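2-(hydroxymethyl)glutarate dehydrogenase (Eubacterium barkeri, PDB 3CKY) catalyses the reversible, NAD-dependent reduction of 2-formylglutarate to (S)-2-hydroxymethylglutarate, a step of nicotinate fermentation, and works as a homotetramer. Local coordinates at residues A[136-141]-A[159-164]; A[121-126]-A[169-174]. All blocks are in the same frame, centred on the assembly; numbering follows the deposited sequence.

Interaction 1. Residues A[136-141]-A[159-164]; sequences LTIMVG and KDIYHV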
ATOM      1  N   LEU A 136     -14.507   8.543  32.413  1.00 62.32           N
ATOM      2  CA  LEU A 136     -14.149   7.722  31.258  1.00 62.19           C
ATOM      3  C   LEU A 136     -15.339   7.466  30.339  1.00 61.95           C
ATOM      4  O   LEU A 136     -16.464   7.269  30.808  1.00 61.92           O
ATOM      5  CB  LEU A 136     -13.599   6.361  31.714  1.00 62.17           C
ATOM      6  CG  LEU A 136     -12.211   6.327  32.344  1.00 62.28           C
ATOM      7  CD1 LEU A 136     -11.939   4.928  32.876  1.00 61.94           C
ATOM      8  CD2 LEU A 136     -11.142   6.757  31.350  1.00 61.74           C
ATOM      9  N   THR A 137     -15.084   7.464  29.033  1.00 61.74           N
ATOM     10  CA  THR A 137     -16.064   6.964  28.069  1.00 61.81           C
ATOM     11  C   THR A 137     -15.825   5.480  27.917  1.00 61.64           C
ATOM     12  O   THR A 137     -14.700   5.054  27.688  1.00 61.77           O
ATOM     13  CB  THR A 137     -15.962   7.677  26.713  1.00 61.74           C
ATOM     14  OG1 THR A 137     -16.328   9.048  26.889  1.00 61.45           O
ATOM     15  CG2 THR A 137     -16.893   7.041  25.684  1.00 61.66           C
ATOM     16  N   ILE A 138     -16.878   4.694  28.084  1.00 61.91           N
ATOM     17  CA  ILE A 138     -16.776   3.243  28.073  1.00 61.98           C
ATOM     18  C   ILE A 138     -17.661   2.676  26.972  1.00 62.15           C
ATOM     19  O   ILE A 138     -18.865   2.937  26.941  1.00 62.02           O
ATOM     20  CB  ILE A 138     -17.152   2.642  29.443  1.00 62.12           C
ATOM     21  CG1 ILE A 138     -16.252   3.246  30.547  1.00 62.24           C
ATOM     22  CG2 ILE A 138     -17.044   1.112  29.408  1.00 61.80           C
ATOM     23  CD1 ILE A 138     -16.481   2.692  31.953  1.00 61.87           C
ATOM     24  N   MET A 139     -17.050   1.908  26.066  1.00 62.19           N
ATOM     25  CA  MET A 139     -17.745   1.358  24.914  1.00 62.46           C
ATOM     26  C   MET A 139     -17.907  -0.152  25.114  1.00 62.42           C
ATOM     27  O   MET A 139     -16.924  -0.889  25.134  1.00 62.43           O
ATOM     28  CB  MET A 139     -16.962   1.670  23.640  1.00 62.42           C
ATOM     29  CG  MET A 139     -16.834   3.183  23.329  1.00 62.96           C
ATOM     30  SD  MET A 139     -15.196   3.700  22.682  1.00 64.27           S
ATOM     31  CE  MET A 139     -14.179   3.333  24.119  1.00 64.20           C
ATOM     32  N   VAL A 140     -19.158  -0.604  25.242  1.00 62.45           N
ATOM     33  CA  VAL A 140     -19.451  -1.966  25.691  1.00 62.40           C
ATOM     34  C   VAL A 140     -20.060  -2.847  24.604  1.00 62.46           C
ATOM     35  O   VAL A 140     -21.024  -2.459  23.945  1.00 62.57           O
ATOM     36  CB  VAL A 140     -20.413  -1.955  26.906  1.00 62.47           C
ATOM     37  CG1 VAL A 140     -20.615  -3.376  27.441  1.00 61.76           C
ATOM     38  CG2 VAL A 140     -19.882  -1.037  28.005  1.00 61.59           C
ATOM     39  N   GLY A 141     -19.476  -4.031  24.432  1.00 62.54           N
ATOM     40  CA  GLY A 141     -20.016  -5.073  23.565  1.00 62.60           C
ATOM     41  C   GLY A 141     -20.553  -6.189  24.431  1.00 62.64           C
ATOM     42  O   GLY A 141     -19.789  -6.870  25.104  1.00 62.66           O
ATOM     43  N   LYS A 159     -18.357   8.101  32.752  1.00 60.27           N
ATOM     44  CA  LYS A 159     -19.484   9.008  32.567  1.00 60.22           C
ATOM     45  C   LYS A 159     -20.351   8.555  31.380  1.00 60.32           C
ATOM     46  O   LYS A 159     -21.487   8.105  31.584  1.00 59.97           O
ATOM     47  CB  LYS A 159     -18.984  10.448  32.399  1.00 60.04           C
ATOM     48  CG  LYS A 159     -20.066  11.483  32.108  1.00 59.92           C
ATOM     49  CD  LYS A 159     -19.556  12.891  32.350  1.00 59.41           C
ATOM     50  CE  LYS A 159     -20.450  13.908  31.704  1.00 58.67           C
ATOM     51  NZ  LYS A 159     -20.100  15.299  32.083  1.00 58.17           N
ATOM     52  N   ASP A 160     -19.829   8.670  30.155  1.00 60.47           N
ATOM     53  CA  ASP A 160     -20.566   8.221  28.967  1.00 60.47           C
ATOM     54  C   ASP A 160     -20.362   6.729  28.741  1.00 60.63           C
ATOM     55  O   ASP A 160     -19.309   6.294  28.249  1.00 60.39           O
ATOM     56  CB  ASP A 160     -20.141   9.007  27.731  1.00 60.70           C
ATOM     57  CG  ASP A 160     -20.579  10.463  27.779  1.00 60.83           C
ATOM     58  OD1 ASP A 160     -21.448  10.791  28.607  1.00 60.40           O
ATOM     59  OD2 ASP A 160     -20.059  11.276  26.982  1.00 62.17           O
ATOM     60  N   ILE A 161     -21.369   5.948  29.129  1.00 60.56           N
ATOM     61  CA  ILE A 161     -21.327   4.496  28.991  1.00 60.52           C
ATOM     62  C   ILE A 161     -22.169   4.096  27.784  1.00 60.57           C
ATOM     63  O   ILE A 161     -23.394   4.246  27.798  1.00 60.80           O
ATOM     64  CB  ILE A 161     -21.876   3.786  30.249  1.00 60.66           C
ATOM     65  CG1 ILE A 161     -21.223   4.340  31.530  1.00 60.51           C
ATOM     66  CG2 ILE A 161     -21.675   2.256  30.140  1.00 60.51           C
ATOM     67  CD1 ILE A 161     -19.712   4.343  31.514  1.00 59.61           C
ATOM     68  N   TYR A 162     -21.514   3.599  26.742  1.00 60.47           N
ATOM     69  CA  TYR A 162     -22.196   3.220  25.511  1.00 60.32           C
ATOM     70  C   TYR A 162     -22.355   1.710  25.394  1.00 60.20           C
ATOM     71  O   TYR A 162     -21.379   0.953  25.545  1.00 60.21           O
ATOM     72  CB  TYR A 162     -21.424   3.715  24.302  1.00 60.50           C
ATOM     73  CG  TYR A 162     -21.429   5.208  24.136  1.00 60.76           C
ATOM     74  CD1 TYR A 162     -22.459   5.843  23.452  1.00 60.84           C
ATOM     75  CD2 TYR A 162     -20.391   5.988  24.643  1.00 60.79           C
ATOM     76  CE1 TYR A 162     -22.461   7.215  23.283  1.00 61.00           C
ATOM     77  CE2 TYR A 162     -20.380   7.365  24.475  1.00 60.98           C
ATOM     78  CZ  TYR A 162     -21.417   7.974  23.801  1.00 61.31           C
ATOM     79  OH  TYR A 162     -21.429   9.347  23.621  1.00 61.51           O
ATOM     80  N   HIS A 163     -23.594   1.284  25.139  1.00 59.84           N
ATOM     81  CA  HIS A 163     -23.868  -0.075  24.722  1.00 59.69           C
ATOM     82  C   HIS A 163     -23.817  -0.069  23.196  1.00 59.39           C
ATOM     83  O   HIS A 163     -24.809   0.206  22.531  1.00 59.47           O
ATOM     84  CB  HIS A 163     -25.221  -0.545  25.258  1.00 59.80           C
ATOM     85  CG  HIS A 163     -25.532  -1.969  24.931  1.00 60.07           C
ATOM     86  ND1 HIS A 163     -24.551  -2.913  24.728  1.00 61.06           N
ATOM     87  CD2 HIS A 163     -26.712  -2.612  24.785  1.00 60.52           C
ATOM     88  CE1 HIS A 163     -25.113  -4.077  24.456  1.00 60.80           C
ATOM     89  NE2 HIS A 163     -26.424  -3.921  24.487  1.00 60.80           N
ATOM     90  N   VAL A 164     -22.639  -0.359  22.651  1.00 59.14           N
ATOM     91  CA  VAL A 164     -22.364  -0.134  21.230  1.00 58.84           C
ATOM     92  C   VAL A 164     -22.803  -1.296  20.351  1.00 58.44           C
ATOM     93  O   VAL A 164     -22.912  -1.149  19.133  1.00 58.69           O
ATOM     94  CB  VAL A 164     -20.854   0.172  20.977  1.00 59.06           C
ATOM     95  CG1 VAL A 164     -20.414   1.373  21.802  1.00 59.19           C
ATOM     96  CG2 VAL A 164     -19.983  -1.046  21.299  1.00 59.01           C
TER
HETATM   97  O   HOH W   1     -17.419  10.146  29.286  1.00 46.19           O
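Residues 136-141 and 159-164 are the two parallel strands of a beta-alpha-beta unit in the Rossmann-type domain, at one edge of the sheet within this chain, with helix 144-157 as the crossover. Ile138 pairs with Ile161, Met139 with Tyr162 and Val140 with His163, and the strand axes are 26° from parallel. Ile138 is bonded through both its N and its O: Ile138 N gives its hydrogen to Asp160 O (2.9 Å), and Tyr162 N gives its own to Ile138 O (2.7 Å). Val140 does likewise, with Tyr162 O and Val164 N, and Lys159 N bonds to Leu136 O. On the face under helix 144-157 the two isoleucines lie side by side, pointing the same way. A bend at chi2 of Ile161 (-53°) swings its CD1 towards the other strand, 3.7 Å from Ile138 CD1. On the other face Thr137 CG2 meets the Tyr162 ring at its edge, 3.7 Å from CE2, while Tyr162 OH bonds to Lys211 and Glu207 of the second subunit. Lys211 of that subunit also forms a salt bridge with Asp160. Beside the ladder one water joins the strands, accepting from Asp160 N at 3.0 Å and bonding to Thr137 OG1 at 2.9 Å.

Interaction 2. Residues A[121-126]-A[169-174]; sequences DAPVSG and AGDAVK
Asp121 reaches into the first turn of helix 169-197, where its OD2 accepts a nearly straight bond from Asp171 N (2.8 Å, 167° at the hydrogen) through the anti lone pair, the one away from OD1. The neighbouring Gly170 N lies equally near this oxygen. OD1, the other oxygen of the carboxylate, takes the N-H of Gly168 just before the helix, so Asp121 is held at both oxygens by backbone at the helix start. This placement sets CG of Asp121 between the backbone N and the carbonyl carbon. The carboxylate of Asp171 crosses that of Asp121 with their planes 46° apart, and Asp171 OD2 comes within 3.6 Å of Asp121 OD2. The N-H groups of the helix start, together with Thr105 OG1, which is hydrogen-bonded to Asp171 OD2, probably ease the closeness of the two carboxylates. Pro123 lays its ring against the helix: CG is 3.2 Å from Gly170 O, and CD faces Asp171 OD1 at 3.6 Å. Here the helix backbone itself meets the ring, because Gly170, without a side chain, brings its backbone close to Asp121 and Pro123. At Val124 the side chain leads off towards Met15, but the carbonyl O receives Lys174 NZ at 2.7 Å, the donor tilted 30° from the carbonyl plane. Lys174 CG starts anti to the backbone N, and a bend at chi2 carries the otherwise extended chain across to Val124. Ser125 CB lies beside the same nitrogen, 3.7 Å from Lys174 NZ. Lys174 is probably the active-site lysine, and the arrangement is consistent with the catalytic cleft of beta-hydroxyacid dehydrogenases, where the long interdomain helix meets the Rossmann-type domain.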
ATOM      1  N   ASP A 121     -16.368  -7.080  26.245  1.00 63.51           N
ATOM      2  CA  ASP A 121     -15.356  -6.096  25.887  1.00 63.40           C
ATOM      3  C   ASP A 121     -15.886  -4.730  26.284  1.00 63.29           C
ATOM      4  O   ASP A 121     -17.004  -4.368  25.924  1.00 63.04           O
ATOM      5  CB  ASP A 121     -14.993  -6.136  24.395  1.00 63.44           C
ATOM      6  CG  ASP A 121     -16.203  -6.032  23.477  1.00 63.13           C
ATOM      7  OD1 ASP A 121     -17.138  -6.839  23.658  1.00 64.57           O
ATOM      8  OD2 ASP A 121     -16.207  -5.174  22.571  1.00 60.52           O
ATOM      9  N   ALA A 122     -15.090  -3.995  27.053  1.00 63.38           N
ATOM     10  CA  ALA A 122     -15.463  -2.644  27.496  1.00 63.56           C
ATOM     11  C   ALA A 122     -14.245  -1.716  27.472  1.00 63.51           C
ATOM     12  O   ALA A 122     -13.856  -1.152  28.492  1.00 63.59           O
ATOM     13  CB  ALA A 122     -16.077  -2.686  28.887  1.00 63.34           C
ATOM     14  N   PRO A 123     -13.638  -1.550  26.297  1.00 63.56           N
ATOM     15  CA  PRO A 123     -12.527  -0.612  26.209  1.00 63.74           C
ATOM     16  C   PRO A 123     -12.976   0.820  26.541  1.00 63.87           C
ATOM     17  O   PRO A 123     -14.148   1.183  26.351  1.00 63.51           O
ATOM     18  CB  PRO A 123     -12.092  -0.720  24.752  1.00 63.76           C
ATOM     19  CG  PRO A 123     -13.276  -1.253  24.041  1.00 63.55           C
ATOM     20  CD  PRO A 123     -13.942  -2.166  25.000  1.00 63.55           C
ATOM     21  N   VAL A 124     -12.046   1.609  27.061  1.00 64.03           N
ATOM     22  CA  VAL A 124     -12.362   2.933  27.552  1.00 64.28           C
ATOM     23  C   VAL A 124     -11.523   3.997  26.853  1.00 64.66           C
ATOM     24  O   VAL A 124     -10.473   3.692  26.274  1.00 64.83           O
ATOM     25  CB  VAL A 124     -12.107   3.034  29.065  1.00 64.39           C
ATOM     26  CG1 VAL A 124     -12.827   1.913  29.803  1.00 63.48           C
ATOM     27  CG2 VAL A 124     -10.606   3.015  29.351  1.00 64.14           C
ATOM     28  N   SER A 125     -12.009   5.236  26.890  1.00 64.78           N
ATOM     29  CA  SER A 125     -11.199   6.391  26.514  1.00 64.89           C
ATOM     30  C   SER A 125     -11.328   7.482  27.577  1.00 65.02           C
ATOM     31  O   SER A 125     -12.283   7.486  28.356  1.00 65.23           O
ATOM     32  CB  SER A 125     -11.598   6.912  25.135  1.00 64.93           C
ATOM     33  OG  SER A 125     -12.962   7.270  25.090  1.00 65.40           O
ATOM     34  N   GLY A 126     -10.350   8.387  27.615  1.00 65.08           N
ATOM     35  CA  GLY A 126     -10.301   9.460  28.612  1.00 65.05           C
ATOM     36  C   GLY A 126      -8.988   9.518  29.379  1.00 65.16           C
ATOM     37  O   GLY A 126      -8.687  10.520  30.033  1.00 65.06           O
ATOM     38  N   ALA A 169     -18.072  -5.377  19.895  1.00 50.72           N
ATOM     39  CA  ALA A 169     -18.411  -4.038  19.340  1.00 49.65           C
ATOM     40  C   ALA A 169     -17.703  -2.867  20.024  1.00 48.56           C
ATOM     41  O   ALA A 169     -17.375  -1.875  19.355  1.00 48.16           O
ATOM     42  CB  ALA A 169     -19.927  -3.811  19.336  1.00 49.72           C
ATOM     43  N   GLY A 170     -17.491  -2.968  21.340  1.00 47.19           N
ATOM     44  CA  GLY A 170     -16.685  -1.991  22.085  1.00 46.36           C
ATOM     45  C   GLY A 170     -15.267  -1.951  21.547  1.00 45.35           C
ATOM     46  O   GLY A 170     -14.736  -0.881  21.248  1.00 44.46           O
ATOM     47  N   ASP A 171     -14.654  -3.132  21.436  1.00 44.33           N
ATOM     48  CA  ASP A 171     -13.335  -3.274  20.812  1.00 43.81           C
ATOM     49  C   ASP A 171     -13.323  -2.681  19.401  1.00 43.32           C
ATOM     50  O   ASP A 171     -12.393  -1.954  19.029  1.00 42.90           O
ATOM     51  CB  ASP A 171     -12.930  -4.738  20.710  1.00 43.40           C
ATOM     52  CG  ASP A 171     -12.661  -5.367  22.042  1.00 43.31           C
ATOM     53  OD1 ASP A 171     -12.243  -4.659  22.979  1.00 43.32           O
ATOM     54  OD2 ASP A 171     -12.872  -6.586  22.155  1.00 43.66           O
ATOM     55  N   ALA A 172     -14.376  -2.995  18.648  1.00 42.64           N
ATOM     56  CA  ALA A 172     -14.528  -2.556  17.283  1.00 42.42           C
ATOM     57  C   ALA A 172     -14.521  -1.034  17.108  1.00 42.06           C
ATOM     58  O   ALA A 172     -13.834  -0.519  16.200  1.00 41.74           O
ATOM     59  CB  ALA A 172     -15.821  -3.149  16.682  1.00 42.31           C
ATOM     60  N   VAL A 173     -15.288  -0.325  17.942  1.00 41.61           N
ATOM     61  CA  VAL A 173     -15.507   1.106  17.732  1.00 41.61           C
ATOM     62  C   VAL A 173     -14.246   1.869  18.091  1.00 41.50           C
ATOM     63  O   VAL A 173     -13.882   2.835  17.421  1.00 41.50           O
ATOM     64  CB  VAL A 173     -16.781   1.646  18.486  1.00 41.44           C
ATOM     65  CG1 VAL A 173     -16.539   1.777  20.002  1.00 40.83           C
ATOM     66  CG2 VAL A 173     -17.252   2.972  17.860  1.00 41.18           C
ATOM     67  N   LYS A 174     -13.584   1.406  19.142  1.00 41.26           N
ATOM     68  CA  LYS A 174     -12.277   1.925  19.541  1.00 41.19           C
ATOM     69  C   LYS A 174     -11.274   1.767  18.395  1.00 40.29           C
ATOM     70  O   LYS A 174     -10.631   2.712  17.997  1.00 39.47           O
ATOM     71  CB  LYS A 174     -11.802   1.179  20.794  1.00 41.63           C
ATOM     72  CG  LYS A 174     -10.458   1.584  21.345  1.00 42.59           C
ATOM     73  CD  LYS A 174     -10.589   2.549  22.497  1.00 46.43           C
ATOM     74  CE  LYS A 174      -9.206   3.071  22.988  1.00 46.96           C
ATOM     75  NZ  LYS A 174      -9.367   4.263  23.905  1.00 46.96           N
TER

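How the interactions relate
Strand 136-141 lies between strands 118-125 and 158-165 of the sheet and so joins the two interactions: in interaction 1 it pairs in parallel with 159-164, and along its other edge it runs antiparallel to 118-125, where Thr137 O meets Ser125 N and Gly141 N meets Asp121 O. Interaction 1 is partly buried, a ladder of backbone bonds at the chain's outer strand with apolar side chains beneath and charged partners from the second subunit. Interaction 2 is buried nearer the centre of the chain, and side chains make its polar bonds, an aspartate to helix backbone and a lysine to a carbonyl. Val164 bridges both, its CG2 packed on Ala169 and Gly170 where strand 158-165 leads into helix 169-197.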